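PDB 6FDF: tRNA (cytosine(38)-C(5))-methyltransferase from Schizosaccharomyces pombe, which transfers a methyl group from S-adenosylmethionine to carbon 5 of cytosine 38 in the anticodon loop of tRNA(Asp) and, less efficiently, tRNA(Glu). Local coordinates for residues 229-234 with 256-261; 204-209 with 277-282; 147-152 with 175-180. All blocks are in the same frame, centred on the assembly; numbering follows the deposited sequence. Where two conformers were deposited one is given.

Contact 1: residues 229-234 with 256-261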
loop_
_atom_site.group_PDB
_atom_site.type_symbol
_atom_site.label_atom_id
_atom_site.label_comp_id
_atom_site.label_asym_id
_atom_site.label_seq_id
_atom_site.Cartn_x
_atom_site.Cartn_y
_atom_site.Cartn_z
ATOM N N PHE A 229 -19.899 12.485 -2.571
ATOM C CA PHE A 229 -19.251 11.824 -1.444
ATOM C C PHE A 229 -19.910 10.483 -1.149
ATOM O O PHE A 229 -21.132 10.339 -1.245
ATOM C CB PHE A 229 -19.319 12.690 -0.184
ATOM C CG PHE A 229 -18.286 13.779 -0.123
ATOM C CD1 PHE A 229 -16.940 13.471 -0.012
ATOM C CD2 PHE A 229 -18.669 15.113 -0.116
ATOM C CE1 PHE A 229 -15.983 14.480 0.064
ATOM C CE2 PHE A 229 -17.725 16.122 -0.037
ATOM C CZ PHE A 229 -16.376 15.800 0.059
ATOM N N ASP A 230 -19.092 9.510 -0.757
ATOM C CA ASP A 230 -19.576 8.310 -0.084
ATOM C C ASP A 230 -19.498 8.553 1.418
ATOM O O ASP A 230 -18.407 8.774 1.957
ATOM C CB ASP A 230 -18.748 7.085 -0.472
ATOM C CG ASP A 230 -19.204 5.824 0.243
ATOM O OD1 ASP A 230 -20.307 5.333 -0.067
ATOM O OD2 ASP A 230 -18.460 5.323 1.115
ATOM N N ILE A 231 -20.650 8.528 2.088
ATOM C CA ILE A 231 -20.734 8.833 3.511
ATOM C C ILE A 231 -20.866 7.527 4.281
ATOM O O ILE A 231 -21.746 6.710 3.981
ATOM C CB ILE A 231 -21.916 9.769 3.811
ATOM C CG1 ILE A 231 -21.750 11.098 3.065
ATOM C CG2 ILE A 231 -22.046 10.005 5.312
ATOM C CD1 ILE A 231 -22.961 12.005 3.154
ATOM N N VAL A 232 -20.021 7.349 5.297
ATOM C CA VAL A 232 -20.096 6.184 6.167
ATOM C C VAL A 232 -20.297 6.659 7.601
ATOM O O VAL A 232 -20.069 7.823 7.940
ATOM C CB VAL A 232 -18.845 5.281 6.061
ATOM C CG1 VAL A 232 -18.639 4.798 4.623
ATOM C CG2 VAL A 232 -17.600 6.003 6.574
ATOM N N LYS A 233 -20.755 5.739 8.443
ATOM C CA LYS A 233 -20.988 5.986 9.855
ATOM C C LYS A 233 -20.094 5.070 10.683
ATOM O O LYS A 233 -19.494 4.130 10.146
ATOM C CB LYS A 233 -22.469 5.764 10.201
ATOM C CG LYS A 233 -23.378 6.876 9.675
ATOM C CD LYS A 233 -24.866 6.570 9.867
ATOM C CE LYS A 233 -25.489 6.106 8.557
ATOM N NZ LYS A 233 -26.978 6.139 8.578
ATOM N N PRO A 234 -19.917 5.358 11.978
ATOM C CA PRO A 234 -19.071 4.482 12.809
ATOM C C PRO A 234 -19.450 3.012 12.746
ATOM O O PRO A 234 -18.569 2.154 12.867
ATOM C CB PRO A 234 -19.263 5.055 14.219
ATOM C CG PRO A 234 -19.540 6.502 13.981
ATOM C CD PRO A 234 -20.363 6.552 12.723
ATOM N N ILE A 256 -16.137 9.823 3.564
ATOM C CA ILE A 256 -16.125 10.748 4.688
ATOM C C ILE A 256 -17.068 10.207 5.755
ATOM O O ILE A 256 -17.897 9.330 5.498
ATOM C CB ILE A 256 -16.512 12.187 4.285
ATOM C CG1 ILE A 256 -17.840 12.212 3.529
ATOM C CG2 ILE A 256 -15.402 12.810 3.420
ATOM C CD1 ILE A 256 -18.376 13.608 3.280
ATOM N N LEU A 257 -16.941 10.756 6.959
ATOM C CA LEU A 257 -17.570 10.218 8.164
ATOM C C LEU A 257 -18.683 11.138 8.646
ATOM O O LEU A 257 -18.440 12.318 8.925
ATOM C CB LEU A 257 -16.536 10.033 9.276
ATOM C CG LEU A 257 -17.082 9.394 10.558
ATOM C CD1 LEU A 257 -17.414 7.933 10.330
ATOM C CD2 LEU A 257 -16.085 9.558 11.698
ATOM N N GLN A 258 -19.891 10.589 8.769
ATOM C CA GLN A 258 -21.000 11.280 9.418
ATOM C C GLN A 258 -20.894 11.088 10.926
ATOM O O GLN A 258 -20.949 9.954 11.414
ATOM C CB GLN A 258 -22.338 10.744 8.917
ATOM C CG GLN A 258 -23.538 11.216 9.735
ATOM C CD GLN A 258 -24.845 10.586 9.280
ATOM O OE1 GLN A 258 -25.003 10.224 8.114
ATOM N NE2 GLN A 258 -25.792 10.459 10.202
ATOM N N MET A 259 -20.746 12.190 11.662
ATOM C CA MET A 259 -20.707 12.128 13.119
ATOM C C MET A 259 -22.070 12.323 13.772
ATOM O O MET A 259 -22.222 11.997 14.957
ATOM C CB MET A 259 -19.725 13.165 13.666
ATOM C CG MET A 259 -18.278 12.892 13.275
ATOM S SD MET A 259 -17.067 13.860 14.204
ATOM C CE MET A 259 -17.271 15.478 13.468
ATOM N N SER A 260 -23.054 12.852 13.051
ATOM C CA SER A 260 -24.384 12.995 13.624
ATOM C C SER A 260 -25.093 11.640 13.675
ATOM O O SER A 260 -24.651 10.650 13.088
ATOM C CB SER A 260 -25.198 14.007 12.820
ATOM O OG SER A 260 -25.647 13.428 11.605
ATOM N N ASP A 261 -26.219 11.608 14.385
ATOM C CA ASP A 261 -26.950 10.371 14.621
ATOM C C ASP A 261 -28.075 10.132 13.621
ATOM O O ASP A 261 -28.823 9.161 13.785
ATOM C CB ASP A 261 -27.523 10.359 16.043
ATOM C CG ASP A 261 -28.528 11.467 16.275
ATOM O OD1 ASP A 261 -28.272 12.607 15.833
ATOM O OD2 ASP A 261 -29.574 11.199 16.902
#

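Contact 2: residues 204-209 with 277-282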
loop_
_atom_site.group_PDB
_atom_site.type_symbol
_atom_site.label_atom_id
_atom_site.label_comp_id
_atom_site.label_asym_id
_atom_site.label_seq_id
_atom_site.Cartn_x
_atom_site.Cartn_y
_atom_site.Cartn_z
ATOM N N ASP A 204 -14.022 0.881 15.155
ATOM C CA ASP A 204 -12.869 0.215 15.751
ATOM C C ASP A 204 -11.550 0.881 15.387
ATOM O O ASP A 204 -10.523 0.552 15.984
ATOM C CB ASP A 204 -12.842 -1.257 15.336
ATOM C CG ASP A 204 -14.031 -2.032 15.875
ATOM O OD1 ASP A 204 -14.209 -2.071 17.112
ATOM O OD2 ASP A 204 -14.791 -2.598 15.061
ATOM N N TYR A 205 -11.557 1.801 14.426
ATOM C CA TYR A 205 -10.358 2.486 13.979
ATOM C C TYR A 205 -10.357 3.970 14.314
ATOM O O TYR A 205 -9.320 4.624 14.149
ATOM C CB TYR A 205 -10.186 2.298 12.462
ATOM C CG TYR A 205 -9.997 0.849 12.069
ATOM C CD1 TYR A 205 -11.078 -0.027 12.039
ATOM C CD2 TYR A 205 -8.741 0.353 11.741
ATOM C CE1 TYR A 205 -10.911 -1.355 11.699
ATOM C CE2 TYR A 205 -8.567 -0.974 11.389
ATOM C CZ TYR A 205 -9.656 -1.822 11.373
ATOM O OH TYR A 205 -9.487 -3.142 11.023
ATOM N N LEU A 206 -11.483 4.518 14.765
ATOM C CA LEU A 206 -11.587 5.958 14.948
ATOM C C LEU A 206 -10.794 6.427 16.161
ATOM O O LEU A 206 -10.685 5.729 17.176
ATOM C CB LEU A 206 -13.054 6.374 15.103
ATOM C CG LEU A 206 -13.985 6.127 13.915
ATOM C CD1 LEU A 206 -15.413 6.552 14.234
ATOM C CD2 LEU A 206 -13.462 6.845 12.665
ATOM N N GLU A 207 -10.263 7.640 16.051
ATOM C CA GLU A 207 -9.812 8.357 17.228
ATOM C C GLU A 207 -11.033 8.862 17.983
ATOM O O GLU A 207 -12.117 9.026 17.416
ATOM C CB GLU A 207 -8.896 9.519 16.844
ATOM C CG GLU A 207 -7.573 9.078 16.230
ATOM C CD GLU A 207 -6.632 10.240 15.984
ATOM O OE1 GLU A 207 -5.772 10.517 16.848
ATOM O OE2 GLU A 207 -6.762 10.891 14.926
ATOM N N ILE A 208 -10.855 9.159 19.258
ATOM C CA ILE A 208 -12.001 9.637 20.011
ATOM C C ILE A 208 -11.729 10.947 20.711
ATOM O O ILE A 208 -10.598 11.275 21.089
ATOM C CB ILE A 208 -12.483 8.620 21.073
ATOM C CG1 ILE A 208 -11.507 8.607 22.251
ATOM C CG2 ILE A 208 -12.641 7.253 20.468
ATOM C CD1 ILE A 208 -10.348 7.686 22.055
ATOM N N GLU A 209 -12.809 11.711 20.837
ATOM C CA GLU A 209 -12.840 12.976 21.549
ATOM C C GLU A 209 -11.635 13.839 21.211
ATOM O O GLU A 209 -10.928 14.333 22.087
ATOM C CB GLU A 209 -12.961 12.713 23.044
ATOM C CG GLU A 209 -14.263 12.002 23.415
ATOM C CD GLU A 209 -14.417 11.779 24.906
ATOM O OE1 GLU A 209 -13.491 12.138 25.663
ATOM O OE2 GLU A 209 -15.471 11.250 25.319
ATOM N N GLN A 277 -22.622 16.746 10.246
ATOM C CA GLN A 277 -21.328 16.802 10.926
ATOM C C GLN A 277 -20.318 15.900 10.225
ATOM O O GLN A 277 -19.701 15.019 10.829
ATOM C CB GLN A 277 -21.467 16.429 12.405
ATOM C CG GLN A 277 -22.511 17.231 13.160
ATOM C CD GLN A 277 -22.609 16.819 14.617
ATOM O OE1 GLN A 277 -23.670 16.416 15.090
ATOM N NE2 GLN A 277 -21.494 16.909 15.334
ATOM N N LEU A 278 -20.156 16.130 8.923
ATOM C CA LEU A 278 -19.273 15.315 8.103
ATOM C C LEU A 278 -17.835 15.782 8.267
ATOM O O LEU A 278 -17.552 16.982 8.180
ATOM C CB LEU A 278 -19.689 15.409 6.636
ATOM C CG LEU A 278 -21.095 14.892 6.335
ATOM C CD1 LEU A 278 -21.623 15.486 5.033
ATOM C CD2 LEU A 278 -21.080 13.381 6.256
ATOM N N ARG A 279 -16.926 14.834 8.479
ATOM C CA ARG A 279 -15.506 15.133 8.567
ATOM C C ARG A 279 -14.714 14.122 7.751
ATOM O O ARG A 279 -15.173 13.006 7.496
ATOM C CB ARG A 279 -15.006 15.126 10.022
ATOM C CG ARG A 279 -14.964 13.752 10.700
ATOM C CD ARG A 279 -14.201 13.873 12.026
ATOM N NE ARG A 279 -14.210 12.671 12.862
ATOM C CZ ARG A 279 -13.333 11.674 12.749
ATOM N NH1 ARG A 279 -12.393 11.712 11.810
ATOM N NH2 ARG A 279 -13.401 10.629 13.570
ATOM N N TYR A 280 -13.510 14.526 7.340
ATOM C CA TYR A 280 -12.557 13.576 6.787
ATOM C C TYR A 280 -12.040 12.664 7.893
ATOM O O TYR A 280 -12.001 13.042 9.066
ATOM C CB TYR A 280 -11.385 14.312 6.126
ATOM C CG TYR A 280 -11.823 15.229 5.006
ATOM C CD1 TYR A 280 -12.215 14.709 3.775
ATOM C CD2 TYR A 280 -11.846 16.609 5.175
ATOM C CE1 TYR A 280 -12.630 15.537 2.746
ATOM C CE2 TYR A 280 -12.255 17.449 4.148
ATOM C CZ TYR A 280 -12.641 16.906 2.935
ATOM O OH TYR A 280 -13.052 17.732 1.908
ATOM N N PHE A 281 -11.651 11.448 7.517
ATOM C CA PHE A 281 -10.826 10.652 8.414
ATOM C C PHE A 281 -9.512 11.377 8.656
ATOM O O PHE A 281 -8.964 12.011 7.752
ATOM C CB PHE A 281 -10.563 9.263 7.823
ATOM C CG PHE A 281 -11.781 8.386 7.782
ATOM C CD1 PHE A 281 -12.210 7.721 8.920
ATOM C CD2 PHE A 281 -12.497 8.222 6.608
ATOM C CE1 PHE A 281 -13.334 6.913 8.886
ATOM C CE2 PHE A 281 -13.620 7.416 6.571
ATOM C CZ PHE A 281 -14.039 6.762 7.713
ATOM N N THR A 282 -9.014 11.298 9.888
ATOM C CA THR A 282 -7.693 11.839 10.168
ATOM C C THR A 282 -6.629 10.951 9.532
ATOM O O THR A 282 -6.879 9.792 9.191
ATOM C CB THR A 282 -7.457 11.937 11.675
ATOM O OG1 THR A 282 -7.233 10.622 12.202
ATOM C CG2 THR A 282 -8.660 12.561 12.371
#

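Contact 3: residues 147-152 with 175-180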
loop_
_atom_site.group_PDB
_atom_site.type_symbol
_atom_site.label_atom_id
_atom_site.label_comp_id
_atom_site.label_asym_id
_atom_site.label_seq_id
_atom_site.Cartn_x
_atom_site.Cartn_y
_atom_site.Cartn_z
ATOM N N GLY A 147 13.780 -18.914 -13.751
ATOM C CA GLY A 147 13.545 -20.052 -12.887
ATOM C C GLY A 147 12.620 -19.810 -11.715
ATOM O O GLY A 147 12.571 -20.648 -10.807
ATOM N N TYR A 148 11.883 -18.701 -11.704
ATOM C CA TYR A 148 10.961 -18.424 -10.610
ATOM C C TYR A 148 9.618 -19.109 -10.818
ATOM O O TYR A 148 9.123 -19.241 -11.941
ATOM C CB TYR A 148 10.735 -16.920 -10.445
ATOM C CG TYR A 148 11.933 -16.186 -9.897
ATOM C CD1 TYR A 148 12.935 -15.720 -10.746
ATOM C CD2 TYR A 148 12.079 -15.977 -8.527
ATOM C CE1 TYR A 148 14.033 -15.057 -10.251
ATOM C CE2 TYR A 148 13.182 -15.313 -8.020
ATOM C CZ TYR A 148 14.155 -14.854 -8.894
ATOM O OH TYR A 148 15.261 -14.192 -8.418
ATOM N N ASN A 149 9.026 -19.530 -9.699
ATOM C CA ASN A 149 7.639 -19.976 -9.622
ATOM C C ASN A 149 6.823 -18.783 -9.133
ATOM O O ASN A 149 6.989 -18.345 -7.990
ATOM C CB ASN A 149 7.517 -21.171 -8.674
ATOM C CG ASN A 149 6.142 -21.813 -8.699
ATOM O OD1 ASN A 149 5.122 -21.123 -8.748
ATOM N ND2 ASN A 149 6.106 -23.146 -8.640
ATOM N N LEU A 150 5.989 -18.227 -10.009
ATOM C CA LEU A 150 5.217 -17.023 -9.718
ATOM C C LEU A 150 3.744 -17.366 -9.527
ATOM O O LEU A 150 3.141 -18.028 -10.379
ATOM C CB LEU A 150 5.366 -15.992 -10.841
ATOM C CG LEU A 150 4.516 -14.719 -10.739
ATOM C CD1 LEU A 150 5.003 -13.813 -9.620
ATOM C CD2 LEU A 150 4.505 -13.966 -12.069
ATOM N N ILE A 151 3.169 -16.913 -8.412
ATOM C CA ILE A 151 1.719 -16.923 -8.236
ATOM C C ILE A 151 1.254 -15.482 -8.072
ATOM O O ILE A 151 2.013 -14.615 -7.631
ATOM C CB ILE A 151 1.270 -17.789 -7.041
ATOM C CG1 ILE A 151 1.868 -17.260 -5.733
ATOM C CG2 ILE A 151 1.661 -19.242 -7.273
ATOM C CD1 ILE A 151 1.244 -17.893 -4.491
ATOM N N GLU A 152 0.010 -15.220 -8.471
ATOM C CA GLU A 152 -0.504 -13.858 -8.422
ATOM C C GLU A 152 -1.996 -13.876 -8.131
ATOM O O GLU A 152 -2.680 -14.882 -8.342
ATOM C CB GLU A 152 -0.205 -13.089 -9.718
ATOM C CG GLU A 152 -0.778 -13.705 -10.976
ATOM C CD GLU A 152 -0.312 -12.981 -12.228
ATOM O OE1 GLU A 152 0.743 -13.360 -12.780
ATOM O OE2 GLU A 152 -1.004 -12.034 -12.658
ATOM N N LEU A 175 12.281 -18.610 -6.222
ATOM C CA LEU A 175 13.270 -19.178 -7.132
ATOM C C LEU A 175 13.330 -20.699 -6.996
ATOM O O LEU A 175 13.372 -21.232 -5.881
ATOM C CB LEU A 175 14.640 -18.567 -6.843
ATOM C CG LEU A 175 15.794 -18.979 -7.756
ATOM C CD1 LEU A 175 15.605 -18.434 -9.165
ATOM C CD2 LEU A 175 17.098 -18.482 -7.165
ATOM N N ASN A 176 13.342 -21.390 -8.140
ATOM C CA ASN A 176 13.545 -22.843 -8.214
ATOM C C ASN A 176 12.665 -23.615 -7.225
ATOM O O ASN A 176 13.133 -24.479 -6.480
ATOM C CB ASN A 176 15.022 -23.196 -8.009
ATOM C CG ASN A 176 15.930 -22.571 -9.060
ATOM O OD1 ASN A 176 17.033 -22.111 -8.753
ATOM N ND2 ASN A 176 15.479 -22.571 -10.308
ATOM N N PHE A 177 11.369 -23.314 -7.230
ATOM C CA PHE A 177 10.407 -24.002 -6.374
ATOM C C PHE A 177 9.467 -24.831 -7.240
ATOM O O PHE A 177 8.807 -24.290 -8.134
ATOM C CB PHE A 177 9.615 -23.009 -5.522
ATOM C CG PHE A 177 8.507 -23.644 -4.735
ATOM C CD1 PHE A 177 8.785 -24.358 -3.579
ATOM C CD2 PHE A 177 7.189 -23.535 -5.148
ATOM C CE1 PHE A 177 7.771 -24.954 -2.851
ATOM C CE2 PHE A 177 6.169 -24.126 -4.425
ATOM C CZ PHE A 177 6.461 -24.835 -3.272
ATOM N N LYS A 178 9.393 -26.133 -6.962
ATOM C CA LYS A 178 8.649 -27.074 -7.790
ATOM C C LYS A 178 7.457 -27.686 -7.064
ATOM O O LYS A 178 6.850 -28.634 -7.577
ATOM C CB LYS A 178 9.576 -28.184 -8.290
ATOM C CG LYS A 178 10.746 -27.697 -9.130
ATOM C CD LYS A 178 10.278 -26.868 -10.319
ATOM C CE LYS A 178 11.441 -26.512 -11.240
ATOM N NZ LYS A 178 12.501 -25.740 -10.533
ATOM N N GLY A 179 7.109 -27.174 -5.890
ATOM C CA GLY A 179 5.993 -27.685 -5.122
ATOM C C GLY A 179 4.677 -27.053 -5.522
ATOM O O GLY A 179 4.520 -26.505 -6.616
ATOM N N GLU A 180 3.716 -27.125 -4.607
ATOM C CA GLU A 180 2.364 -26.645 -4.850
ATOM C C GLU A 180 2.047 -25.524 -3.873
ATOM O O GLU A 180 2.275 -25.663 -2.667
ATOM C CB GLU A 180 1.342 -27.777 -4.713
ATOM C CG GLU A 180 1.515 -28.896 -5.733
ATOM C CD GLU A 180 1.074 -28.496 -7.131
ATOM O OE1 GLU A 180 0.193 -27.619 -7.252
ATOM O OE2 GLU A 180 1.607 -29.067 -8.108
HETATM O O HOH W 1 10.785 -22.540 -10.062
#

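Contact 1: residues 229-234 with 256-261
Three backbone hydrogen bonds pair 229-234 with 256-261 in parallel. Ile256 N gives to Asp230 O (3.0 Å), Val232 N to Ile256 O (2.9 Å) and Gln258 N to Val232 O (2.9 Å), all nearly straight, so Val232 is gripped on both its N-H and its carbonyl.

Among the apolar contacts, Ile256 is the residue most deeply covered by the opposite segment. Its CG1 stands between the backbone N and carbonyl carbon (chi1 53°), which carries CD1 over one face of the Phe229 ring, 3.4 Å from Phe229 CG, as a CH-pi contact offset toward the rim. Ile231 CG2 leans on Gln258 CB (3.7 Å). On the face of Val232 and Leu257, Leu257 CD1 reaches Pro234 CD (4.0 Å).

At the far end Lys233 and Gln258 pack side by side, with Lys233 CG 4.0 Å from Gln258 CD. The amide bonds within its own strand end and beyond: Gln258 NE2 donates to Ser260 O from well above the Ser260 carbonyl plane (3.1 Å, 69° out) and also to His262 O, while OE1 takes the hydroxyl of Thr265, fixing both ends.

The pair forms the parallel half of a small mixed three-stranded sheet, completed by antiparallel strand 278-279, consistent with the target recognition domain of C5-methyltransferases.

Contact 2: residues 204-209 with 277-282
Glu207 and Thr282 make the polar contact between the loop 204-209 and the segment 277-282. Thr282 OG1 donates to Glu207 OE2 (2.8 Å), meeting the oxygen on its anti side and 23° out of the carboxylate plane. The same OE2 is in a salt bridge with Arg210, so one carboxylate oxygen serves a hydroxyl and a guanidinium, and the positive neighbour would be expected to favour its charged form. Thr282 CG2 also lies against Glu207 OE2, at 3.6 Å.

Thr282 is the N-cap of helix 283-289. Its OG1 sits between the backbone N and carbonyl carbon (chi1 74°), where it caps a backbone N of the first turn and at the same time gives its proton to Glu207. Glu285 OE1 answers by accepting Thr282 N, in the manner of a capping box, and its OE2 takes Glu207 N, so the loop is tied to the helix start by backbone as well as side chain. The run of Arg279, Thr282 and Glu285 resembles conserved motif IX of C5-methyltransferases, which in relatives organises the target recognition domain.

Leu206 makes the van der Waals contacts. One branch, CD2, has an apolar contact at the edge of the Phe281 ring near its plane, 3.8 Å from Phe281 CE1, and lies obliquely against the guanidinium of Arg279, 3.9 Å from Arg279 NH2.

Arg279 itself is held by charge and by aromatic contact. Extended from CG to NE, it brings NH1 to Tyr280 O (3.1 Å, N-H...O 143°) and into a salt bridge with Glu285, while Trp212 makes a cation-pi contact. Glu207 OE2, 6.5 Å from Arg279 NH1, is too far to touch it and could act only through its field.

Contact 3: residues 147-152 with 175-180
Tyr148 and Leu175 form an antiparallel, non-hydrogen-bonded pair at the open end of the hairpin of strands 148-155 and 168-175, just where a Schellman motif ends helix 134-145. Gly147 is the C' residue of that motif; its positive phi lets the chain turn from helix into strand, and a CB there would run into Asn176 ND2.

Leu175 CD1 rests over the centre of one face of the Tyr148 ring as a CH-pi contact, 3.9 Å from the centroid, and Leu175 CB touches the ring at CE2 (3.8 Å). The ring's hydroxyl continues to the carbonyl of Pro119. With an alanine here, Leu175 would probably lose the surface beneath its CD1, and the Pro119 carbonyl its hydroxyl partner.

Gly147 O is gripped twice: Asn176 N donates to it at 2.9 Å, and a water donates at 2.7 Å. The same water accepts Phe177 N (3.0 Å), bridging the two backbones where the strand pairing gives out.

The Asn149 side chain adds a bond beyond the strand pairing, to the loop that follows Leu175. Its CG lies opposite the backbone N (chi1 -172°), which swings ND2 across to Phe177 O (3.0 Å, N-H...O 163°); the oxygen lies in the amide plane, whereas the donor stands above the carbonyl plane. ND2 also comes 3.7 Å from Phe177 CD2, amide and ring planes being 55° apart. Asn149 OD1 accepts the indole N-H of Trp181, fixing the amide's rotation from its other end.

Leu118 packs on both Tyr148 and Leu175, and Leu143 of helix 134-145 packs on Tyr148. Strand 148-155 is one of the two edge strands of the seven-stranded Rossmann-like sheet, with 168-175 between it and 121-127.

Contacts 1 and 2 belong to one unit: strands 256-258 and 278-279 are neighbours in the small sheet, joined by a probable hydrogen bond from Leu257 N to Arg279 O (2.9 Å), and contact 1 is nested in the chain loop closed by contact 2. Contact 1 is partly buried strand pairing with isoleucine packing, whereas contact 2, buried, joins a loop to a helix start through hydroxyl, carboxylate and guanidinium groups. Contact 3, a surface contact at the edge of the large sheet, combines ring-leucine packing with bonds to backbone carbonyls, a side-chain amide and a water. It lies across the chain's centre, about 45 Å from contact 1 and 43 Å from contact 2, centre to centre.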